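Local coordinates for putative uncharacterized protein (Mycobacterium abscessus, PDB 3RR6), which is of unknown function but belongs to the fumarylacetoacetate hydrolase family and may be a metal-binding isomerase or acylpyruvate-type hydrolase, at residues Asp14-Val19 and Arg57-Ile62; Ala37-Pro40 and Pro44-Thr47; Leu104-Pro109 and Asn148-Arg153; Ile62-Val67 and Thr97-Pro102; Val115-Glu120 and Asp244-Thr249. All blocks are in the same frame, centred on the assembly; numbering follows the deposited sequence. Where two conformers were deposited one is given.

Contact 1. Residues Asp14-Val19 and Arg57-Ile62; sequences DGVAFV and RLLAPI
The ring of F18 meets P61 at its edge. CE1 of F18 lies 3.5 Å from P61 O, and the oxygen sits in the ring plane. The slightly positive C-H rim therefore faces the carbonyl, not the electron-rich face. P61 O is buried here and has no hydrogen-bond partner in the model, so this rim is its neighbour in place of a donor. I62 CD1 approaches the ring obliquely, 4.2 Å from F18 CE1. F18 and I62 lie side by side and point the same way. F18 carries CG opposite its own nitrogen (chi1 -169°), which swings the ring out to P61 and I62. I62 has CG1 in the same kind of position (chi1 -157°), and CD1 extends it to the ring.

Further along, V16 and L59 meet through single methyls at a slant. V16 CG1 is 4.0 Å from L59 CD1. V16 is at the exposed border of the contact, and no hydrogen bond crosses between the two segments.

Strand 6-12 lies between them. It pairs with 15-22 through A17 and I10, and with the 57-58 side through L59 and R9. R9 also touches V16, F18 and L59. The segments are thus next-but-one neighbours, and the CA atoms of V16 and L59 are 9.0 Å apart. Both run antiparallel to strand 6-12, and their touching parts differ in direction by 44°. This is side-chain contact over a central strand, in the N-terminal part of the chain, which matches the Rv2993c-like family.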
# COMPACT_ATOMS: atom_id res chain seq x y z
N ASP A 14 -11.05 1.08 -24.34
CA ASP A 14 -10.38 0.13 -25.22
C ASP A 14 -9.72 -1.03 -24.45
O ASP A 14 -8.95 -1.79 -25.03
CB ASP A 14 -9.32 0.86 -26.06
CG ASP A 14 -9.84 2.14 -26.69
OD1 ASP A 14 -10.64 2.05 -27.65
OD2 ASP A 14 -9.44 3.23 -26.24
N GLY A 15 -10.03 -1.15 -23.16
CA GLY A 15 -9.53 -2.26 -22.33
C GLY A 15 -8.63 -1.81 -21.18
O GLY A 15 -8.47 -0.61 -20.94
N VAL A 16 -8.04 -2.79 -20.50
CA VAL A 16 -7.17 -2.55 -19.33
C VAL A 16 -5.71 -2.43 -19.76
O VAL A 16 -5.25 -3.17 -20.63
CB VAL A 16 -7.32 -3.70 -18.31
CG1 VAL A 16 -6.27 -3.60 -17.20
CG2 VAL A 16 -8.73 -3.71 -17.74
N ALA A 17 -4.98 -1.50 -19.14
CA ALA A 17 -3.61 -1.20 -19.55
C ALA A 17 -2.73 -0.76 -18.38
O ALA A 17 -3.21 -0.14 -17.43
CB ALA A 17 -3.62 -0.10 -20.61
N PHE A 18 -1.44 -1.06 -18.48
CA PHE A 18 -0.42 -0.53 -17.57
C PHE A 18 0.06 0.77 -18.22
O PHE A 18 0.33 0.80 -19.43
CB PHE A 18 0.73 -1.54 -17.40
CG PHE A 18 1.69 -1.20 -16.29
CD1 PHE A 18 1.29 -1.25 -14.96
CD2 PHE A 18 3.02 -0.87 -16.56
CE1 PHE A 18 2.19 -0.97 -13.94
CE2 PHE A 18 3.91 -0.59 -15.53
CZ PHE A 18 3.48 -0.63 -14.23
N VAL A 19 0.13 1.83 -17.42
CA VAL A 19 0.36 3.17 -17.94
C VAL A 19 1.35 3.99 -17.14
O VAL A 19 1.56 3.75 -15.94
CB VAL A 19 -0.97 3.98 -18.00
CG1 VAL A 19 -1.90 3.40 -19.04
CG2 VAL A 19 -1.65 4.03 -16.62
N ARG A 57 -10.39 5.04 -15.75
CA ARG A 57 -10.59 4.67 -14.36
C ARG A 57 -9.34 3.99 -13.81
O ARG A 57 -8.92 2.97 -14.34
CB ARG A 57 -11.78 3.72 -14.24
CG ARG A 57 -12.28 3.55 -12.82
CD ARG A 57 -13.57 2.73 -12.76
NE ARG A 57 -13.31 1.29 -12.79
CZ ARG A 57 -13.58 0.50 -13.83
NH1 ARG A 57 -14.12 1.01 -14.93
NH2 ARG A 57 -13.32 -0.79 -13.76
N LEU A 58 -8.76 4.58 -12.77
CA LEU A 58 -7.60 4.01 -12.10
C LEU A 58 -7.99 2.73 -11.36
O LEU A 58 -9.02 2.68 -10.67
CB LEU A 58 -6.99 4.99 -11.09
CG LEU A 58 -6.26 6.20 -11.66
CD1 LEU A 58 -5.99 7.24 -10.57
CD2 LEU A 58 -4.96 5.75 -12.32
N LEU A 59 -7.16 1.70 -11.53
CA LEU A 59 -7.30 0.42 -10.85
C LEU A 59 -6.17 0.28 -9.83
O LEU A 59 -5.36 1.19 -9.69
CB LEU A 59 -7.19 -0.71 -11.88
CG LEU A 59 -8.12 -0.62 -13.09
CD1 LEU A 59 -7.82 -1.74 -14.06
CD2 LEU A 59 -9.57 -0.66 -12.63
N ALA A 60 -6.10 -0.84 -9.12
CA ALA A 60 -4.91 -1.11 -8.31
C ALA A 60 -3.71 -1.06 -9.25
O ALA A 60 -3.79 -1.55 -10.37
CB ALA A 60 -4.99 -2.46 -7.62
N PRO A 61 -2.60 -0.45 -8.80
CA PRO A 61 -1.54 -0.10 -9.77
C PRO A 61 -0.60 -1.23 -10.21
O PRO A 61 0.25 -1.00 -11.08
CB PRO A 61 -0.74 0.98 -9.03
CG PRO A 61 -0.98 0.70 -7.60
CD PRO A 61 -2.41 0.26 -7.52
N ILE A 62 -0.74 -2.41 -9.63
CA ILE A 62 0.17 -3.51 -9.92
C ILE A 62 -0.55 -4.83 -9.66
O ILE A 62 -1.48 -4.89 -8.85
CB ILE A 62 1.45 -3.39 -9.05
CG1 ILE A 62 2.62 -4.14 -9.67
CG2 ILE A 62 1.18 -3.85 -7.62
CD1 ILE A 62 3.35 -3.35 -10.71

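Contact 2. Residues Ala37-Pro40 and Pro44-Thr47; sequences AEHP and PTFT. With EDO (1,2-ethanediol), chain L.
Two backbone hydrogen bonds tie E38 and A37 to T45. T45 N donates to E38 O at 3.1 Å, nearly straight at 167°. A37 N donates to T45 O at 2.8 Å. The segments run antiparallel, and the chain turns back through the residues between P40 and P44. A third bond, E38 N to T45 OG1, is weak. T45 OG1 lies between its own backbone N and carbonyl carbon (chi1 59°), which turns it towards E38. One water joins this hydroxyl to E38 OE2, to which it donates at 2.7 Å.

P44 CA makes C-H...O contacts to E38 O and H39 O, each at 3.4 Å. H39 has left-handed backbone angles, and its carbonyl faces the proline. Its ring touches T45 at the edge, CD2 to CG2 4.1 Å, while E38 CB lies above one ring face, offset toward the rim. At the far end A37 CB presses on T47 CG2 at 3.5 Å, a tight methyl pair. T47 OG1 is turned to E35 and the backbone of R49. A 1,2-ethanediol, probably from the crystallisation liquor, bonds weakly through O2 to A37 O and also touches P40.

The contact is at the surface. Backbone groups make its two stronger hydrogen bonds, and side chains add packing, a weak bond and a water bridge. The chemistry is that of a short loop closed mainly by its own main chain.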
# COMPACT_ATOMS: atom_id res chain seq x y z
N ALA A 37 4.15 -0.54 -23.43
CA ALA A 37 4.28 -1.75 -24.24
C ALA A 37 5.08 -2.83 -23.53
O ALA A 37 4.58 -3.93 -23.30
CB ALA A 37 4.94 -1.39 -25.60
N GLU A 38 6.33 -2.52 -23.18
CA GLU A 38 7.24 -3.50 -22.60
C GLU A 38 8.09 -2.90 -21.49
O GLU A 38 8.18 -1.68 -21.33
CB GLU A 38 8.17 -4.06 -23.68
CG GLU A 38 7.48 -4.90 -24.74
CD GLU A 38 8.47 -5.43 -25.76
OE1 GLU A 38 9.14 -6.46 -25.49
OE2 GLU A 38 8.59 -4.81 -26.83
N HIS A 39 8.71 -3.81 -20.72
CA HIS A 39 9.68 -3.46 -19.68
C HIS A 39 9.09 -2.60 -18.56
O HIS A 39 9.67 -1.59 -18.18
CB HIS A 39 10.91 -2.78 -20.29
CG HIS A 39 11.37 -3.41 -21.57
ND1 HIS A 39 11.74 -4.73 -21.65
CD2 HIS A 39 11.52 -2.89 -22.81
CE1 HIS A 39 12.09 -5.01 -22.89
NE2 HIS A 39 11.97 -3.91 -23.62
N PRO A 40 7.94 -3.02 -18.01
CA PRO A 40 7.30 -2.24 -16.95
C PRO A 40 8.17 -2.04 -15.70
O PRO A 40 8.04 -1.01 -15.03
CB PRO A 40 6.05 -3.07 -16.61
CG PRO A 40 6.38 -4.45 -17.03
CD PRO A 40 7.24 -4.29 -18.26
N PRO A 44 10.54 1.66 -19.27
CA PRO A 44 9.37 1.28 -20.07
C PRO A 44 9.39 1.88 -21.47
O PRO A 44 9.88 2.99 -21.65
CB PRO A 44 8.19 1.84 -19.27
CG PRO A 44 8.70 1.93 -17.86
CD PRO A 44 10.13 2.34 -18.02
N THR A 45 8.86 1.13 -22.42
CA THR A 45 8.59 1.63 -23.76
C THR A 45 7.08 1.74 -23.90
O THR A 45 6.34 1.19 -23.08
CB THR A 45 9.13 0.70 -24.85
OG1 THR A 45 8.53 -0.60 -24.72
CG2 THR A 45 10.65 0.58 -24.74
N PHE A 46 6.63 2.45 -24.93
CA PHE A 46 5.23 2.81 -25.08
C PHE A 46 4.64 2.30 -26.40
O PHE A 46 5.33 2.23 -27.41
CB PHE A 46 5.10 4.33 -24.95
CG PHE A 46 5.63 4.85 -23.65
CD1 PHE A 46 4.90 4.70 -22.48
CD2 PHE A 46 6.88 5.45 -23.58
CE1 PHE A 46 5.39 5.15 -21.27
CE2 PHE A 46 7.38 5.91 -22.36
CZ PHE A 46 6.63 5.75 -21.21
N THR A 47 3.36 1.95 -26.37
CA THR A 47 2.67 1.47 -27.57
C THR A 47 2.26 2.61 -28.51
O THR A 47 2.07 2.40 -29.72
CB THR A 47 1.37 0.71 -27.21
OG1 THR A 47 0.45 1.62 -26.60
CG2 THR A 47 1.65 -0.45 -26.26
C1 EDO L . 1.83 -4.00 -20.21
O1 EDO L . 0.57 -4.50 -19.74
C2 EDO L . 2.97 -4.50 -19.32
O2 EDO L . 4.09 -4.83 -20.15
O HOH W 1 9.69 -2.36 -26.58

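Contact 3. Residues Leu104-Pro109 and Asn148-Arg153; sequences LPIQLP and NDVSAR
I106 and V150 touch in the buried interior of the fumarylacetoacetate hydrolase domain, between the five-stranded sheet and the segment at the end of strand 141-152. Strand 106-107 is at the border of that sheet, within this chain. The two side chains reach towards each other, tip to tip, and meet by two methyl pairs. I106 CD1 is 4.0 Å from V150 CG2, and I106 CG2 is 4.2 Å from V150 CG1. V150 holds CG1 opposite its nitrogen (chi1 -178°), which leaves CG2 beside that nitrogen and presents both methyls to the isoleucine. I106 CD1 also approaches N148 ND2 at 4.3 Å, a contact without a hydrogen bond. The amide oxygen N148 OD1 instead accepts from E118 N. P173 packs on I106, N148 and V150.

The chain bends sharply just before V150. D149 is the centre of an inverse gamma turn, closed by a weak bond from V150 N to N148 O at 2.9 Å. S151 OG donates to D149 O at 2.9 Å, from 43° above the carbonyl plane. The turn points V150 at I106, while the side chain of D149 takes no part in this packing. The carboxylate of D149 forms salt bridges with K94 and K166 and lies close to E118. A152 is the N-cap of helix 153-159.

In relatives of this family, acidic residues of strands like these hold a divalent metal, and E118, E120 and D149 together are consistent with such a site. The chemistry is two-sided: methyl packing lies on the V150 side of a turn, while the carboxylate of D149 pairs with lysines.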
# COMPACT_ATOMS: atom_id res chain seq x y z
N LEU A 104 -13.23 1.89 -5.31
CA LEU A 104 -14.06 0.70 -5.12
C LEU A 104 -14.39 0.55 -3.64
O LEU A 104 -13.59 0.92 -2.78
CB LEU A 104 -13.36 -0.57 -5.61
CG LEU A 104 -13.35 -0.86 -7.11
CD1 LEU A 104 -12.47 -2.07 -7.37
CD2 LEU A 104 -14.76 -1.11 -7.62
N PRO A 105 -15.58 0.02 -3.32
CA PRO A 105 -15.92 -0.07 -1.91
C PRO A 105 -15.18 -1.15 -1.14
O PRO A 105 -14.98 -2.26 -1.63
CB PRO A 105 -17.43 -0.35 -1.92
CG PRO A 105 -17.73 -0.87 -3.25
CD PRO A 105 -16.71 -0.33 -4.20
N ILE A 106 -14.76 -0.80 0.07
CA ILE A 106 -14.40 -1.78 1.08
C ILE A 106 -15.70 -2.40 1.55
O ILE A 106 -16.60 -1.70 2.05
CB ILE A 106 -13.65 -1.11 2.25
CG1 ILE A 106 -12.32 -0.50 1.78
CG2 ILE A 106 -13.41 -2.11 3.38
CD1 ILE A 106 -11.79 0.54 2.72
N GLN A 107 -15.83 -3.71 1.37
CA GLN A 107 -17.06 -4.44 1.71
C GLN A 107 -16.92 -5.08 3.08
O GLN A 107 -16.14 -6.03 3.26
CB GLN A 107 -17.36 -5.51 0.66
CG GLN A 107 -17.70 -4.97 -0.72
CD GLN A 107 -19.08 -4.35 -0.81
OE1 GLN A 107 -19.87 -4.40 0.14
NE2 GLN A 107 -19.38 -3.74 -1.95
N LEU A 108 -17.68 -4.58 4.05
CA LEU A 108 -17.60 -5.12 5.40
C LEU A 108 -18.32 -6.47 5.45
O LEU A 108 -19.50 -6.55 5.13
CB LEU A 108 -18.20 -4.14 6.41
CG LEU A 108 -17.58 -2.74 6.44
CD1 LEU A 108 -18.21 -1.94 7.57
CD2 LEU A 108 -16.05 -2.81 6.59
N PRO A 109 -17.59 -7.53 5.86
CA PRO A 109 -18.15 -8.88 5.90
C PRO A 109 -19.27 -9.03 6.91
O PRO A 109 -19.19 -8.45 7.98
CB PRO A 109 -16.95 -9.73 6.35
CG PRO A 109 -15.80 -8.96 6.06
CD PRO A 109 -16.17 -7.54 6.22
N ASN A 148 -4.03 0.45 2.51
CA ASN A 148 -4.88 0.49 3.70
C ASN A 148 -5.01 -0.95 4.20
O ASN A 148 -5.65 -1.78 3.54
CB ASN A 148 -6.24 1.10 3.32
CG ASN A 148 -7.10 1.48 4.52
OD1 ASN A 148 -6.86 1.06 5.64
ND2 ASN A 148 -8.16 2.26 4.25
N ASP A 149 -4.37 -1.27 5.32
CA ASP A 149 -4.39 -2.63 5.87
C ASP A 149 -5.67 -2.79 6.69
O ASP A 149 -5.65 -2.77 7.93
CB ASP A 149 -3.14 -2.89 6.72
CG ASP A 149 -3.07 -4.32 7.29
OD1 ASP A 149 -3.89 -5.19 6.94
OD2 ASP A 149 -2.16 -4.58 8.11
N VAL A 150 -6.78 -2.94 5.99
CA VAL A 150 -8.08 -3.05 6.63
C VAL A 150 -8.14 -4.35 7.44
O VAL A 150 -7.70 -5.40 6.97
CB VAL A 150 -9.24 -2.99 5.60
CG1 VAL A 150 -10.61 -3.05 6.31
CG2 VAL A 150 -9.16 -1.70 4.74
N SER A 151 -8.65 -4.25 8.66
CA SER A 151 -8.54 -5.34 9.63
C SER A 151 -9.81 -5.52 10.46
O SER A 151 -10.28 -4.56 11.08
CB SER A 151 -7.39 -5.05 10.61
OG SER A 151 -6.16 -4.79 9.92
N ALA A 152 -10.34 -6.74 10.49
CA ALA A 152 -11.45 -7.09 11.38
C ALA A 152 -10.91 -7.45 12.76
O ALA A 152 -10.45 -8.58 13.00
CB ALA A 152 -12.28 -8.24 10.79
N ARG A 153 -10.95 -6.48 13.67
CA ARG A 153 -10.36 -6.64 15.00
C ARG A 153 -11.01 -7.79 15.77
O ARG A 153 -10.34 -8.48 16.55
CB ARG A 153 -10.48 -5.34 15.82
CG ARG A 153 -9.94 -4.07 15.16
CD ARG A 153 -8.49 -4.15 14.71
NE ARG A 153 -7.54 -4.35 15.81
CZ ARG A 153 -6.84 -3.38 16.41
NH1 ARG A 153 -6.96 -2.11 16.05
NH2 ARG A 153 -6.01 -3.70 17.40

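Contact 4. Residues Ile62-Val67 and Thr97-Pro102; sequences ILASKV and TSIIGP. With EDO (1,2-ethanediol), chain P.
I99 packs on A64 and V67. The contact joins the loop and the start of strand 67-70 to strand 99-100 in the beta core of the fumarylacetoacetate hydrolase fold.

The packing is apolar and centres on one methyl. I99 CD1 lies 3.8 Å from V67 CG2 and 4.0 Å from A64 CB, so it fits against both. CG1 of I99 is opposite its carbonyl carbon (chi1 -64°), and the extended end (chi2 169°) carries CD1 to the other segment. The side chains of V67 and I99 approach at a slant, and I99 CG1 adds a looser touch on V67 CG2. L174 of strand 172-179 and A60 pack on I99 as well.

No hydrogen bond crosses between the segments. Several polar groups have partners outside the two segments. A64 O accepts from N96, V67 pairs through its backbone with K94, and K66 NZ forms a salt bridge with D227.

A 1,2-ethanediol, probably from the crystallisation liquor, sits by the start of the loop. I62 CD1 is 3.5 Å from its O1. L63 N donates to the same O1 at 3.0 Å, with an angle of 170° at the hydrogen.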
# COMPACT_ATOMS: atom_id res chain seq x y z
N ILE A 62 -0.74 -2.41 -9.63
CA ILE A 62 0.17 -3.51 -9.92
C ILE A 62 -0.55 -4.83 -9.66
O ILE A 62 -1.48 -4.89 -8.85
CB ILE A 62 1.45 -3.39 -9.05
CG1 ILE A 62 2.62 -4.14 -9.67
CG2 ILE A 62 1.18 -3.85 -7.62
CD1 ILE A 62 3.35 -3.35 -10.71
N LEU A 63 -0.13 -5.87 -10.37
CA LEU A 63 -0.56 -7.23 -10.12
C LEU A 63 0.47 -7.89 -9.20
O LEU A 63 1.58 -8.23 -9.64
CB LEU A 63 -0.68 -7.99 -11.44
CG LEU A 63 -1.68 -7.40 -12.44
CD1 LEU A 63 -1.66 -8.22 -13.75
CD2 LEU A 63 -3.06 -7.37 -11.83
N ALA A 64 0.13 -7.99 -7.92
CA ALA A 64 1.04 -8.53 -6.90
C ALA A 64 0.81 -10.00 -6.68
O ALA A 64 -0.34 -10.44 -6.59
CB ALA A 64 0.82 -7.78 -5.56
N SER A 65 1.88 -10.77 -6.57
CA SER A 65 1.73 -12.20 -6.24
C SER A 65 1.35 -12.38 -4.77
O SER A 65 0.60 -13.29 -4.43
CB SER A 65 2.97 -13.01 -6.61
OG SER A 65 3.95 -13.02 -5.59
N LYS A 66 1.86 -11.50 -3.90
CA LYS A 66 1.53 -11.51 -2.49
C LYS A 66 1.70 -10.12 -1.93
O LYS A 66 2.40 -9.29 -2.53
CB LYS A 66 2.40 -12.51 -1.72
CG LYS A 66 3.91 -12.26 -1.78
CD LYS A 66 4.67 -13.33 -1.00
CE LYS A 66 6.17 -13.34 -1.24
NZ LYS A 66 6.57 -13.60 -2.65
N VAL A 67 1.03 -9.88 -0.80
CA VAL A 67 1.17 -8.66 -0.02
C VAL A 67 1.72 -9.08 1.34
O VAL A 67 1.10 -9.90 2.04
CB VAL A 67 -0.17 -7.92 0.17
CG1 VAL A 67 0.01 -6.69 1.05
CG2 VAL A 67 -0.80 -7.56 -1.18
N THR A 97 -6.03 -11.50 -3.47
CA THR A 97 -7.46 -11.39 -3.66
C THR A 97 -8.08 -10.31 -2.76
O THR A 97 -9.25 -9.95 -2.96
CB THR A 97 -8.13 -12.74 -3.37
OG1 THR A 97 -7.63 -13.25 -2.13
CG2 THR A 97 -7.82 -13.74 -4.50
N SER A 98 -7.33 -9.77 -1.81
CA SER A 98 -7.84 -8.69 -0.96
C SER A 98 -7.67 -7.31 -1.60
O SER A 98 -8.26 -6.34 -1.15
CB SER A 98 -7.19 -8.71 0.43
OG SER A 98 -5.81 -8.41 0.38
N ILE A 99 -6.87 -7.23 -2.66
CA ILE A 99 -6.52 -5.94 -3.26
C ILE A 99 -7.72 -5.36 -4.01
O ILE A 99 -8.43 -6.08 -4.73
CB ILE A 99 -5.30 -6.07 -4.20
CG1 ILE A 99 -4.06 -6.47 -3.41
CG2 ILE A 99 -5.04 -4.75 -4.93
CD1 ILE A 99 -2.86 -6.89 -4.25
N ILE A 100 -7.96 -4.07 -3.79
CA ILE A 100 -8.85 -3.25 -4.63
C ILE A 100 -8.16 -1.92 -4.92
O ILE A 100 -7.30 -1.48 -4.16
CB ILE A 100 -10.24 -3.00 -3.99
CG1 ILE A 100 -10.12 -2.39 -2.59
CG2 ILE A 100 -11.06 -4.29 -3.95
CD1 ILE A 100 -11.47 -1.84 -2.03
N GLY A 101 -8.55 -1.29 -6.02
CA GLY A 101 -8.01 0.02 -6.38
C GLY A 101 -8.81 1.18 -5.81
O GLY A 101 -9.79 0.97 -5.08
N PRO A 102 -8.41 2.41 -6.16
CA PRO A 102 -9.12 3.62 -5.73
C PRO A 102 -10.60 3.60 -6.09
O PRO A 102 -10.98 3.17 -7.18
CB PRO A 102 -8.42 4.74 -6.50
CG PRO A 102 -7.11 4.21 -6.84
CD PRO A 102 -7.25 2.73 -7.01
C1 EDO P . 1.77 -4.59 -13.64
O1 EDO P . 1.73 -5.70 -12.74
C2 EDO P . 3.08 -4.59 -14.43
O2 EDO P . 2.88 -5.22 -15.70

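Contact 5. Residues Val115-Glu120 and Asp244-Thr249; sequences VHHEGE and DTVSVT
V248 fits both of its methyls against G119. V248 CG1 and V248 CG2 each lie 3.8 Å from G119 CA. The backbone of G119 can come this near because the glycine has no side chain on that side, and the CA atoms of G119 and V248 are 5.6 Å apart. V248 CG1 also lies 4.2 Å from E120 N. Two residues earlier on each segment, V246 CG2 meets H117 CB at 3.9 Å. CG2 of V246 is opposite its backbone N, with CG1 between N and the carbonyl carbon (chi1 55°). H117 CG also lies between its backbone N and carbonyl carbon (chi1 56°), and its ring lies obliquely to V246 CG2.

Around them lie further partners. G119 N donates to Q199 OE1, and G119 O accepts from T233 OG1. H117 NE2 has a weak bond with R198 NH1, and T191 and V193 also touch the H117 side chain. I146 packs on V248, and V260 on V246.

E118 and E120 leave the backbone away from strand 245-250. E120 OE1 accepts from G232 N. The two glutamates form an E-x-E pattern, which in family relatives supplies metal ligands, so a similar role is possible here.

No hydrogen bond joins the two segments. The chemistry is carbon-to-carbon packing of strand 245-250 against strand 115-125, with glycine against valine at its closest point.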
# COMPACT_ATOMS: atom_id res chain seq x y z
N VAL A 115 -14.34 -3.32 12.25
CA VAL A 115 -13.35 -3.23 11.17
C VAL A 115 -12.64 -1.89 11.24
O VAL A 115 -13.28 -0.85 11.35
CB VAL A 115 -14.02 -3.41 9.79
CG1 VAL A 115 -12.99 -3.27 8.66
CG2 VAL A 115 -14.70 -4.78 9.70
N HIS A 116 -11.30 -1.91 11.20
CA HIS A 116 -10.49 -0.70 11.34
C HIS A 116 -9.67 -0.38 10.10
O HIS A 116 -9.27 -1.28 9.36
CB HIS A 116 -9.53 -0.87 12.52
CG HIS A 116 -10.19 -0.81 13.85
ND1 HIS A 116 -9.49 -0.61 15.02
CD2 HIS A 116 -11.50 -0.91 14.21
CE1 HIS A 116 -10.33 -0.60 16.04
NE2 HIS A 116 -11.55 -0.78 15.58
N HIS A 117 -9.43 0.91 9.90
CA HIS A 117 -8.49 1.40 8.89
C HIS A 117 -7.07 1.42 9.42
O HIS A 117 -6.84 1.69 10.60
CB HIS A 117 -8.86 2.84 8.44
CG HIS A 117 -8.93 3.84 9.57
ND1 HIS A 117 -7.81 4.37 10.17
CD2 HIS A 117 -9.99 4.40 10.19
CE1 HIS A 117 -8.18 5.21 11.12
NE2 HIS A 117 -9.50 5.25 11.15
N GLU A 118 -6.11 1.21 8.52
CA GLU A 118 -4.68 1.29 8.84
C GLU A 118 -3.94 1.83 7.62
O GLU A 118 -3.58 1.09 6.71
CB GLU A 118 -4.13 -0.09 9.26
CG GLU A 118 -4.82 -0.65 10.51
CD GLU A 118 -4.24 -1.94 11.06
OE1 GLU A 118 -3.22 -2.42 10.55
OE2 GLU A 118 -4.86 -2.48 12.01
N GLY A 119 -3.74 3.15 7.58
CA GLY A 119 -3.07 3.76 6.43
C GLY A 119 -1.59 3.46 6.44
O GLY A 119 -0.96 3.56 7.49
N GLU A 120 -1.04 3.10 5.28
CA GLU A 120 0.37 2.66 5.20
C GLU A 120 1.06 3.08 3.90
O GLU A 120 0.44 3.15 2.85
CB GLU A 120 0.48 1.13 5.33
CG GLU A 120 -0.43 0.56 6.42
CD GLU A 120 0.04 -0.69 7.09
OE1 GLU A 120 1.07 -1.27 6.70
OE2 GLU A 120 -0.61 -1.07 8.09
N ASP A 244 -19.21 5.27 5.41
CA ASP A 244 -18.00 6.09 5.54
C ASP A 244 -17.24 6.18 4.22
O ASP A 244 -17.42 5.34 3.34
CB ASP A 244 -17.03 5.50 6.57
CG ASP A 244 -17.46 5.70 8.01
OD1 ASP A 244 -18.41 6.47 8.29
OD2 ASP A 244 -16.81 5.09 8.88
N THR A 245 -16.40 7.21 4.10
CA THR A 245 -15.34 7.24 3.10
C THR A 245 -14.03 7.38 3.86
O THR A 245 -13.92 8.23 4.74
CB THR A 245 -15.49 8.39 2.10
OG1 THR A 245 -16.66 8.16 1.31
CG2 THR A 245 -14.28 8.48 1.17
N VAL A 246 -13.07 6.52 3.55
CA VAL A 246 -11.77 6.55 4.20
C VAL A 246 -10.70 6.82 3.16
O VAL A 246 -10.68 6.19 2.09
CB VAL A 246 -11.48 5.25 5.01
CG1 VAL A 246 -11.60 4.00 4.14
CG2 VAL A 246 -10.10 5.31 5.69
N SER A 247 -9.84 7.79 3.45
CA SER A 247 -8.76 8.13 2.54
C SER A 247 -7.43 8.15 3.26
O SER A 247 -7.36 8.46 4.45
CB SER A 247 -9.02 9.47 1.87
OG SER A 247 -8.88 10.54 2.78
N VAL A 248 -6.39 7.79 2.53
CA VAL A 248 -5.03 7.82 3.03
C VAL A 248 -4.23 8.65 2.06
O VAL A 248 -4.25 8.40 0.86
CB VAL A 248 -4.43 6.39 3.14
CG1 VAL A 248 -3.04 6.44 3.76
CG2 VAL A 248 -5.35 5.46 3.96
N THR A 249 -3.53 9.66 2.59
CA THR A 249 -2.76 10.58 1.77
C THR A 249 -1.29 10.49 2.17
O THR A 249 -0.95 10.52 3.36
CB THR A 249 -3.28 12.03 1.92
OG1 THR A 249 -4.66 12.09 1.51
CG2 THR A 249 -2.45 13.01 1.10

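Overall arrangement
Contact 2 falls between the two segments of contact 1 in sequence, and both belong to the N-terminal, Rv2993c-like part of the chain. They touch where F18 packs on P40. Contact 4 follows and shares I62 with contact 1; their centres are 13 Å apart. Through I62 and the A60-I99 packing, contact 1 runs on into contact 4. Contacts 3 and 5 come later and interleave along the chain. Their centres are only 9 Å apart, and strands 115-125 and 141-152 pair directly between them. Both also reach the five-stranded sheet. Contact 2 lies about 33 Å from contacts 3 and 5, centre to centre, so it is far from the possible metal site.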